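Uncharacterized protein (Aeromonas hydrophila J-1, PDB 6R1J) is probably the C component of the tripartite alpha-pore-forming toxin AHL, caught here in its soluble, four-chain form before any pore is built. Local coordinates at residues Gln8-Met13 / Pro46-Met51; Thr19-Ser24 / Gln35-Val40; Ala42-Gln47 / Gln209-Leu214; Ala100-Ala105 / Asp216-Val221. The protein carries 3 engineered substitutions. All blocks are in the same frame, centred on the assembly; numbering follows the deposited sequence.

Contact 1 (Gln8-Met13 / Pro46-Met51); sequences QSIANM and PQVQTM
The turn that carries I10 across to V48 and Q49 is held by the tight backbone bond from M13 N to S9 O, 2.8 Å. From it I10 alone of segment 8-13 reaches segment 46-51, and it does so chiefly with its terminal methyl CD1. CD1 of I10 touches CG of Q49 at 3.8 Å and, a little more loosely, CG1 of V48 at 4.1 Å. The second branch of I10, CG2, has the amide NE2 of Q49 4.0 Å away, so Q49 passes across the isoleucine at a slant. Because CG of Q49 stands beside its own backbone N (chi1 -68°) and the chain beyond is extended, its methylene part makes the greasy contact, and the amide is carried to the partly exposed margin. This is bundle packing between the short N-terminal helix 5-21 and the long helix 28-70, which run in opposed but strongly slanted directions here; the latter is kinked at P46, whose ring nitrogen has no hydrogen to give the preceding turn. V48 also faces T102 of helix 78-157, so its two methyls serve two neighbours. Away from this apolar patch, Q8 is bound to N188 and G185 of the second subunit through its side-chain amide, while N12 ND2 bonds Q210 OE1 of helix 163-236.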
# COMPACT_ATOMS: atom_id res chain seq x y z
N GLN A 8 17.70 9.81 -15.63
CA GLN A 8 16.90 8.73 -15.03
C GLN A 8 15.46 9.19 -14.82
O GLN A 8 14.56 8.40 -15.11
CB GLN A 8 17.50 8.29 -13.71
CG GLN A 8 18.74 7.42 -13.90
CD GLN A 8 19.18 6.81 -12.59
OE1 GLN A 8 18.34 6.37 -11.80
NE2 GLN A 8 20.48 6.76 -12.37
N SER A 9 15.30 10.37 -14.26
CA SER A 9 13.98 10.95 -13.90
C SER A 9 13.17 11.06 -15.18
O SER A 9 12.01 10.63 -15.21
CB SER A 9 14.14 12.30 -13.25
OG SER A 9 14.75 12.18 -11.98
N ILE A 10 13.81 11.59 -16.23
CA ILE A 10 13.16 11.73 -17.55
C ILE A 10 12.71 10.37 -18.06
O ILE A 10 11.53 10.25 -18.41
CB ILE A 10 14.07 12.50 -18.52
CG1 ILE A 10 14.13 13.97 -18.13
CG2 ILE A 10 13.59 12.31 -19.93
CD1 ILE A 10 15.19 14.76 -18.86
N ALA A 11 13.59 9.36 -18.05
CA ALA A 11 13.29 8.02 -18.58
C ALA A 11 12.12 7.40 -17.80
O ALA A 11 11.19 6.86 -18.43
CB ALA A 11 14.52 7.16 -18.54
N ASN A 12 12.17 7.51 -16.48
CA ASN A 12 11.15 6.95 -15.56
C ASN A 12 9.81 7.65 -15.80
O ASN A 12 8.79 6.96 -15.82
CB ASN A 12 11.61 7.03 -14.11
CG ASN A 12 12.81 6.14 -13.85
OD1 ASN A 12 12.96 5.14 -14.53
ND2 ASN A 12 13.65 6.50 -12.89
N MET A 13 9.82 8.97 -15.94
CA MET A 13 8.61 9.77 -16.24
C MET A 13 8.02 9.33 -17.58
O MET A 13 6.81 9.16 -17.63
CB MET A 13 8.93 11.25 -16.25
CG MET A 13 9.11 11.80 -14.85
SD MET A 13 9.74 13.49 -14.84
CE MET A 13 8.25 14.41 -15.18
N PRO A 46 11.77 17.76 -23.27
CA PRO A 46 12.74 18.31 -24.23
C PRO A 46 13.36 19.65 -23.78
O PRO A 46 14.54 19.83 -23.97
CB PRO A 46 11.91 18.42 -25.53
CG PRO A 46 10.89 17.31 -25.38
CD PRO A 46 10.50 17.41 -23.91
N GLN A 47 12.58 20.56 -23.17
CA GLN A 47 13.10 21.84 -22.66
C GLN A 47 14.05 21.56 -21.49
O GLN A 47 15.06 22.30 -21.36
CB GLN A 47 12.01 22.82 -22.22
CG GLN A 47 11.13 23.33 -23.36
CD GLN A 47 9.92 24.07 -22.83
OE1 GLN A 47 9.40 23.79 -21.75
NE2 GLN A 47 9.43 25.02 -23.60
N VAL A 48 13.78 20.55 -20.67
CA VAL A 48 14.73 20.17 -19.59
C VAL A 48 16.02 19.65 -20.24
O VAL A 48 17.10 19.98 -19.73
CB VAL A 48 14.15 19.16 -18.58
CG1 VAL A 48 15.22 18.69 -17.61
CG2 VAL A 48 12.94 19.72 -17.85
N GLN A 49 15.93 18.83 -21.28
CA GLN A 49 17.16 18.30 -21.94
C GLN A 49 17.95 19.46 -22.57
O GLN A 49 19.15 19.50 -22.41
CB GLN A 49 16.81 17.20 -22.93
CG GLN A 49 16.29 15.94 -22.25
CD GLN A 49 15.49 15.07 -23.18
OE1 GLN A 49 14.75 15.58 -24.03
NE2 GLN A 49 15.62 13.76 -23.02
N THR A 50 17.29 20.44 -23.18
CA THR A 50 17.94 21.64 -23.74
C THR A 50 18.65 22.40 -22.61
O THR A 50 19.82 22.78 -22.77
CB THR A 50 16.94 22.51 -24.53
OG1 THR A 50 16.60 21.73 -25.67
CG2 THR A 50 17.48 23.85 -24.98
N MET A 51 17.98 22.58 -21.48
CA MET A 51 18.53 23.34 -20.34
C MET A 51 19.81 22.66 -19.86
O MET A 51 20.79 23.38 -19.60
CB MET A 51 17.54 23.44 -19.19
CG MET A 51 18.18 24.01 -17.97
SD MET A 51 17.49 23.40 -16.44
CE MET A 51 18.20 21.76 -16.45

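Contact 2 (Thr19-Ser24 / Gln35-Val40); sequences TIQSFS and QNVGEV
V37 offers one methyl, CG2, to both I20 and Q21, and the conformations of all three explain why. The first torsion of V37 (chi1 -62°) wedges CG2 between its backbone N and carbonyl carbon, a less usual choice for a valine in a helix, and aims it at segment 19-24. There it meets CG2 of I20 at 3.9 Å, the I20 branch that lies beside the carbonyl carbon; the two side chains cross at a slant. The chain of Q21 is bent at chi2 (-59°) rather than extended, which brings the amide nitrogen in alongside V37: NE2 comes within 3.6 Å of V37 CG2 and 3.8 Å of G38 N. G38, lacking a side chain, lets the amide come this near the backbone. At the other side of the turn S22 curls its hydroxyl back, OG donating to T19 O at 2.7 Å with the donor 15° from the carbonyl plane; T19 O also accepts S22 N, so one oxygen holds two donors. S22 OG meets T19 OG1 of the second subunit, and T19 OG1 meets S22 OG of that subunit, while F200 and F207 of helix 163-236 cover I20. The NE2 of Q21 has its true partners in Q34 O and E17 OE2, and a sodium ion lies about 4 Å from this side chain. Its approach to V37 and to G38 N, itself a donor, is therefore packing: the polar demand of NE2 is met by the E17 carboxylate and the Q34 carbonyl, and the charge of the glutamate probably polarises the N-H groups.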
# COMPACT_ATOMS: atom_id res chain seq x y z
N THR A 19 2.17 4.22 -19.21
CA THR A 19 1.27 3.43 -18.36
C THR A 19 0.04 4.28 -17.98
O THR A 19 -1.09 3.72 -18.01
CB THR A 19 2.03 2.85 -17.18
OG1 THR A 19 3.07 2.05 -17.75
CG2 THR A 19 1.16 1.97 -16.32
N ILE A 20 0.24 5.54 -17.65
CA ILE A 20 -0.87 6.46 -17.28
C ILE A 20 -1.84 6.58 -18.47
O ILE A 20 -3.05 6.58 -18.22
CB ILE A 20 -0.33 7.80 -16.80
CG1 ILE A 20 0.30 7.66 -15.42
CG2 ILE A 20 -1.44 8.83 -16.81
CD1 ILE A 20 1.06 8.86 -14.94
N GLN A 21 -1.34 6.59 -19.70
CA GLN A 21 -2.24 6.76 -20.87
C GLN A 21 -3.06 5.49 -21.13
O GLN A 21 -4.08 5.62 -21.79
CB GLN A 21 -1.49 7.16 -22.14
CG GLN A 21 -0.72 8.46 -22.01
CD GLN A 21 -1.55 9.68 -21.66
OE1 GLN A 21 -2.78 9.65 -21.65
NE2 GLN A 21 -0.86 10.76 -21.32
N SER A 22 -2.68 4.32 -20.61
CA SER A 22 -3.31 3.03 -20.90
C SER A 22 -4.66 2.91 -20.17
O SER A 22 -5.38 2.00 -20.51
CB SER A 22 -2.39 1.86 -20.59
OG SER A 22 -2.34 1.61 -19.21
N PHE A 23 -4.93 3.77 -19.19
CA PHE A 23 -6.14 3.69 -18.35
C PHE A 23 -7.31 4.38 -19.06
O PHE A 23 -7.15 5.48 -19.59
CB PHE A 23 -5.88 4.31 -16.98
CG PHE A 23 -5.09 3.43 -16.03
CD1 PHE A 23 -3.70 3.43 -16.05
CD2 PHE A 23 -5.73 2.61 -15.12
CE1 PHE A 23 -2.98 2.64 -15.15
CE2 PHE A 23 -5.01 1.79 -14.25
CZ PHE A 23 -3.64 1.82 -14.26
N SER A 24 -8.46 3.71 -19.09
CA SER A 24 -9.71 4.27 -19.65
C SER A 24 -10.83 4.18 -18.62
O SER A 24 -10.72 3.43 -17.59
CB SER A 24 -10.03 3.58 -20.95
OG SER A 24 -10.24 2.19 -20.75
N GLN A 35 -3.73 14.32 -19.56
CA GLN A 35 -3.42 15.42 -20.51
C GLN A 35 -2.13 16.12 -20.06
O GLN A 35 -1.33 16.45 -20.90
CB GLN A 35 -4.60 16.38 -20.60
CG GLN A 35 -5.79 15.74 -21.30
CD GLN A 35 -5.49 15.55 -22.77
OE1 GLN A 35 -5.04 16.49 -23.44
NE2 GLN A 35 -5.71 14.34 -23.24
N ASN A 36 -2.04 16.45 -18.78
CA ASN A 36 -0.87 17.12 -18.16
C ASN A 36 0.40 16.30 -18.45
O ASN A 36 1.34 16.86 -18.99
CB ASN A 36 -1.12 17.28 -16.66
CG ASN A 36 -0.05 18.06 -15.93
OD1 ASN A 36 0.99 18.36 -16.50
ND2 ASN A 36 -0.36 18.45 -14.70
N VAL A 37 0.43 15.01 -18.10
CA VAL A 37 1.67 14.20 -18.27
C VAL A 37 1.99 14.08 -19.76
O VAL A 37 3.18 14.02 -20.10
CB VAL A 37 1.61 12.83 -17.59
CG1 VAL A 37 1.44 13.01 -16.10
CG2 VAL A 37 0.59 11.87 -18.16
N GLY A 38 0.99 13.96 -20.61
CA GLY A 38 1.23 13.96 -22.06
C GLY A 38 2.00 15.20 -22.49
O GLY A 38 2.98 15.05 -23.27
N GLU A 39 1.58 16.38 -22.02
CA GLU A 39 2.21 17.69 -22.32
C GLU A 39 3.61 17.75 -21.69
O GLU A 39 4.48 18.39 -22.25
CB GLU A 39 1.39 18.86 -21.78
CG GLU A 39 0.04 19.06 -22.46
CD GLU A 39 -0.95 19.89 -21.64
OE1 GLU A 39 -0.63 20.27 -20.47
OE2 GLU A 39 -2.05 20.17 -22.15
N VAL A 40 3.79 17.18 -20.50
CA VAL A 40 5.13 17.19 -19.82
C VAL A 40 6.10 16.39 -20.69
O VAL A 40 7.20 16.88 -20.91
CB VAL A 40 5.05 16.63 -18.39
CG1 VAL A 40 6.41 16.37 -17.80
CG2 VAL A 40 4.32 17.60 -17.50

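Contact 3 (Ala42-Gln47 / Gln209-Leu214); sequences AALLPQ and QQFGSL
L45 and L214 mark the closest backbone approach, their CA atoms 9.8 Å apart, and the two segments run in the same general sense but at a slant. Segment 209-214 is a regular helix. Segment 42-47 is not: it widens into a pi-type turn at 42-44, where L45 N reaches back to V40 O at 2.9 Å, and it kinks at P46. At that wide separation the gap is bridged by side chains only, in two pairs. L44 has CG anti to its backbone N (chi1 173°), which sends CD2 to the rim of the F211 ring: CD2 lies 3.6 Å from CZ and 4.0 Å from CE1, near the ring plane, and the two side chains meet at about a right angle. The ring itself is rotated far from the usual perpendicular setting (chi2 -13°). M13 packs on F211 as well, and S106 and N110 of helix 78-157 lie next to it. In the second pair, L45 CD2 meets L214 CD1 at 3.8 Å, terminal methyl against terminal methyl. All four residues are buried, and their contact is wholly apolar. Leucines and a phenylalanine meeting in pairs between long helices, with the N-terminal helix and helix 78-157 closing in around them, make up the apolar interior of an elongated helical bundle, as in ClyA-like alpha-pore-forming toxins.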
# COMPACT_ATOMS: atom_id res chain seq x y z
N ALA A 42 5.82 15.52 -23.95
CA ALA A 42 5.91 16.12 -25.30
C ALA A 42 6.72 17.42 -25.30
O ALA A 42 7.58 17.56 -26.14
CB ALA A 42 4.54 16.40 -25.86
N ALA A 43 6.42 18.37 -24.42
CA ALA A 43 6.94 19.75 -24.47
C ALA A 43 7.98 20.03 -23.37
O ALA A 43 9.04 20.56 -23.72
CB ALA A 43 5.76 20.69 -24.39
N LEU A 44 7.77 19.64 -22.11
CA LEU A 44 8.65 20.13 -21.02
C LEU A 44 9.93 19.27 -20.93
O LEU A 44 11.01 19.89 -20.79
CB LEU A 44 7.87 20.18 -19.70
CG LEU A 44 8.68 20.50 -18.44
CD1 LEU A 44 9.24 21.91 -18.47
CD2 LEU A 44 7.84 20.29 -17.18
N LEU A 45 9.88 17.95 -21.09
CA LEU A 45 11.11 17.13 -20.91
C LEU A 45 12.14 17.49 -21.99
O LEU A 45 13.31 17.56 -21.67
CB LEU A 45 10.80 15.65 -20.78
CG LEU A 45 9.92 15.29 -19.59
CD1 LEU A 45 9.78 13.80 -19.47
CD2 LEU A 45 10.43 15.90 -18.29
N PRO A 46 11.77 17.76 -23.27
CA PRO A 46 12.74 18.31 -24.23
C PRO A 46 13.36 19.65 -23.78
O PRO A 46 14.54 19.83 -23.97
CB PRO A 46 11.91 18.42 -25.53
CG PRO A 46 10.89 17.31 -25.38
CD PRO A 46 10.50 17.41 -23.91
N GLN A 47 12.58 20.56 -23.17
CA GLN A 47 13.10 21.84 -22.66
C GLN A 47 14.05 21.56 -21.49
O GLN A 47 15.06 22.30 -21.36
CB GLN A 47 12.01 22.82 -22.22
CG GLN A 47 11.13 23.33 -23.36
CD GLN A 47 9.92 24.07 -22.83
OE1 GLN A 47 9.40 23.79 -21.75
NE2 GLN A 47 9.43 25.02 -23.60
N GLN A 209 6.60 11.44 -8.01
CA GLN A 209 7.86 11.20 -7.26
C GLN A 209 9.06 11.44 -8.22
O GLN A 209 9.95 12.18 -7.85
CB GLN A 209 7.83 9.80 -6.62
CG GLN A 209 9.04 9.44 -5.74
CD GLN A 209 10.22 8.92 -6.55
OE1 GLN A 209 10.07 8.18 -7.52
NE2 GLN A 209 11.41 9.36 -6.20
N GLN A 210 9.07 10.84 -9.40
CA GLN A 210 10.15 11.05 -10.41
C GLN A 210 10.19 12.52 -10.82
O GLN A 210 11.30 13.12 -10.91
CB GLN A 210 9.94 10.12 -11.59
CG GLN A 210 10.00 8.65 -11.21
CD GLN A 210 11.42 8.17 -10.94
OE1 GLN A 210 12.37 8.77 -11.43
NE2 GLN A 210 11.52 7.10 -10.16
N PHE A 211 9.03 13.14 -11.04
CA PHE A 211 8.99 14.57 -11.40
C PHE A 211 9.64 15.36 -10.26
O PHE A 211 10.38 16.34 -10.49
CB PHE A 211 7.54 15.04 -11.63
CG PHE A 211 7.35 16.20 -12.56
CD1 PHE A 211 8.39 17.01 -12.98
CD2 PHE A 211 6.07 16.51 -13.01
CE1 PHE A 211 8.19 18.04 -13.89
CE2 PHE A 211 5.85 17.59 -13.86
CZ PHE A 211 6.91 18.35 -14.31
N GLY A 212 9.31 15.02 -9.01
CA GLY A 212 9.89 15.71 -7.84
C GLY A 212 11.43 15.60 -7.85
O GLY A 212 12.11 16.56 -7.45
N SER A 213 11.97 14.44 -8.21
CA SER A 213 13.45 14.25 -8.26
C SER A 213 14.02 15.18 -9.33
O SER A 213 15.06 15.80 -9.11
CB SER A 213 13.80 12.82 -8.50
OG SER A 213 13.47 12.06 -7.36
N LEU A 214 13.34 15.28 -10.47
CA LEU A 214 13.75 16.22 -11.55
C LEU A 214 13.73 17.66 -11.03
O LEU A 214 14.74 18.39 -11.23
CB LEU A 214 12.87 15.99 -12.78
CG LEU A 214 13.15 16.89 -13.99
CD1 LEU A 214 12.70 16.19 -15.28
CD2 LEU A 214 12.45 18.23 -13.87

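Contact 4 (Ala100-Ala105 / Asp216-Val221); sequences AQTLTA and DRVSKV
The flat groups that L103 and V218 meet across this contact are peptide units, each covered on one face by a methyl of the partner helix. V218 CG1 stands over the face of the peptide joining T102 and L103, 3.9 Å from L103 N and equally 3.9 Å from L103 CB. In the reverse direction L103 CD1 lies over the peptide joining V218 and S219, at 4.1 Å from S219 N. The fork of L103 also straddles the S219 methylene, with CD1 at 4.0 Å and CD2 at 4.1 Å from S219 CB. A first torsion of 180° stretches L103 away from its own N, and that is what brings both methyls over the opposing backbone; V218 CG1 is likewise anti to its N. T102 completes the face with a looser touch, its CG2 4.4 Å from V218 CG1, while its OG1 bonds back to L98 O within its own helix. The small S219 probably helps the helices to come close; the CA atoms of L103 and V218 are 6.1 Å apart. On other faces of segment 216-221, R217 forms a salt bridge to E184 of the second subunit, and K220 NZ bonds D264, which with T224 holds a sodium ion. The axes of the two short segments pass 9.3 Å apart with their directions 155° apart, a nearly antiparallel pairing of helices 78-157 and 163-236, the two longest of the chain, within the helical bundle of an alpha-pore-forming toxin.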
# COMPACT_ATOMS: atom_id res chain seq x y z
N ALA A 100 15.53 28.96 -14.04
CA ALA A 100 14.37 29.47 -13.27
C ALA A 100 13.05 29.17 -14.02
O ALA A 100 12.07 28.70 -13.40
CB ALA A 100 14.55 30.96 -12.99
N GLN A 101 13.03 29.41 -15.32
CA GLN A 101 11.85 29.14 -16.20
C GLN A 101 11.54 27.65 -16.21
O GLN A 101 10.34 27.27 -16.12
CB GLN A 101 12.14 29.61 -17.63
CG GLN A 101 12.21 31.12 -17.70
CD GLN A 101 12.53 31.66 -19.07
OE1 GLN A 101 12.99 30.94 -19.97
NE2 GLN A 101 12.27 32.95 -19.23
N THR A 102 12.57 26.83 -16.36
CA THR A 102 12.40 25.37 -16.37
C THR A 102 11.84 24.94 -15.02
O THR A 102 10.96 24.07 -15.02
CB THR A 102 13.72 24.65 -16.68
OG1 THR A 102 14.22 25.17 -17.91
CG2 THR A 102 13.52 23.15 -16.78
N LEU A 103 12.33 25.51 -13.93
CA LEU A 103 11.85 25.10 -12.60
C LEU A 103 10.38 25.51 -12.48
O LEU A 103 9.57 24.71 -11.99
CB LEU A 103 12.70 25.77 -11.53
CG LEU A 103 12.32 25.44 -10.09
CD1 LEU A 103 12.41 23.96 -9.81
CD2 LEU A 103 13.18 26.22 -9.11
N THR A 104 10.05 26.73 -12.86
CA THR A 104 8.65 27.26 -12.76
C THR A 104 7.71 26.34 -13.56
O THR A 104 6.73 25.90 -12.97
CB THR A 104 8.56 28.72 -13.23
OG1 THR A 104 9.33 29.47 -12.31
CG2 THR A 104 7.14 29.25 -13.24
N ALA A 105 7.98 26.07 -14.84
CA ALA A 105 7.12 25.19 -15.67
C ALA A 105 6.97 23.83 -14.97
O ALA A 105 5.84 23.28 -14.90
CB ALA A 105 7.65 25.06 -17.07
N ASP A 216 13.85 18.85 -7.90
CA ASP A 216 14.89 19.07 -6.87
C ASP A 216 16.26 19.28 -7.56
O ASP A 216 17.01 20.12 -7.11
CB ASP A 216 14.94 17.94 -5.85
CG ASP A 216 13.71 17.80 -4.96
OD1 ASP A 216 12.88 18.76 -4.89
OD2 ASP A 216 13.55 16.71 -4.40
N ARG A 217 16.54 18.59 -8.64
CA ARG A 217 17.86 18.69 -9.33
C ARG A 217 17.90 19.98 -10.14
O ARG A 217 18.92 20.64 -10.12
CB ARG A 217 18.12 17.49 -10.24
CG ARG A 217 19.46 17.54 -10.95
CD ARG A 217 20.63 17.86 -10.02
NE ARG A 217 20.75 16.90 -8.92
CZ ARG A 217 21.56 15.81 -8.90
NH1 ARG A 217 21.57 15.03 -7.84
NH2 ARG A 217 22.38 15.53 -9.89
N VAL A 218 16.79 20.36 -10.79
CA VAL A 218 16.74 21.66 -11.50
C VAL A 218 16.94 22.76 -10.47
O VAL A 218 17.69 23.73 -10.71
CB VAL A 218 15.45 21.85 -12.29
CG1 VAL A 218 15.38 23.26 -12.83
CG2 VAL A 218 15.36 20.85 -13.43
N SER A 219 16.30 22.62 -9.31
CA SER A 219 16.40 23.65 -8.27
C SER A 219 17.86 23.68 -7.75
O SER A 219 18.40 24.79 -7.54
CB SER A 219 15.39 23.40 -7.16
OG SER A 219 15.66 24.25 -6.08
N LYS A 220 18.49 22.52 -7.60
CA LYS A 220 19.91 22.46 -7.10
C LYS A 220 20.79 23.18 -8.12
O LYS A 220 21.56 24.03 -7.73
CB LYS A 220 20.30 21.00 -6.84
CG LYS A 220 21.66 20.86 -6.17
CD LYS A 220 22.05 19.45 -5.77
CE LYS A 220 23.28 19.46 -4.85
NZ LYS A 220 24.40 20.27 -5.41
N VAL A 221 20.54 22.97 -9.42
CA VAL A 221 21.32 23.62 -10.50
C VAL A 221 21.18 25.15 -10.39
O VAL A 221 22.20 25.86 -10.47
CB VAL A 221 20.94 23.04 -11.87
CG1 VAL A 221 21.30 23.96 -13.00
CG2 VAL A 221 21.53 21.65 -12.06

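How the contacts relate
All four contacts lie in the middle of the elongated bundle. Contact 2 is nested along the chain within the loop closed by contact 1, and both join helices 5-21 and 28-70, their centres 16 Å apart. Contact 3, centre to centre 5 Å from contact 1, shares P46 and Q47 with it and brings in helix 163-236. Contact 4, its centre 10 Å from that of contact 3, pairs that helix with 78-157; along the chain contacts 3 and 4 alternate. Contacts 2 and 4, centres 22 Å apart, do not touch. Together they tie the N-terminal helix and three long helices into one body, and all reach the second subunit, contact 4 through R217 alone.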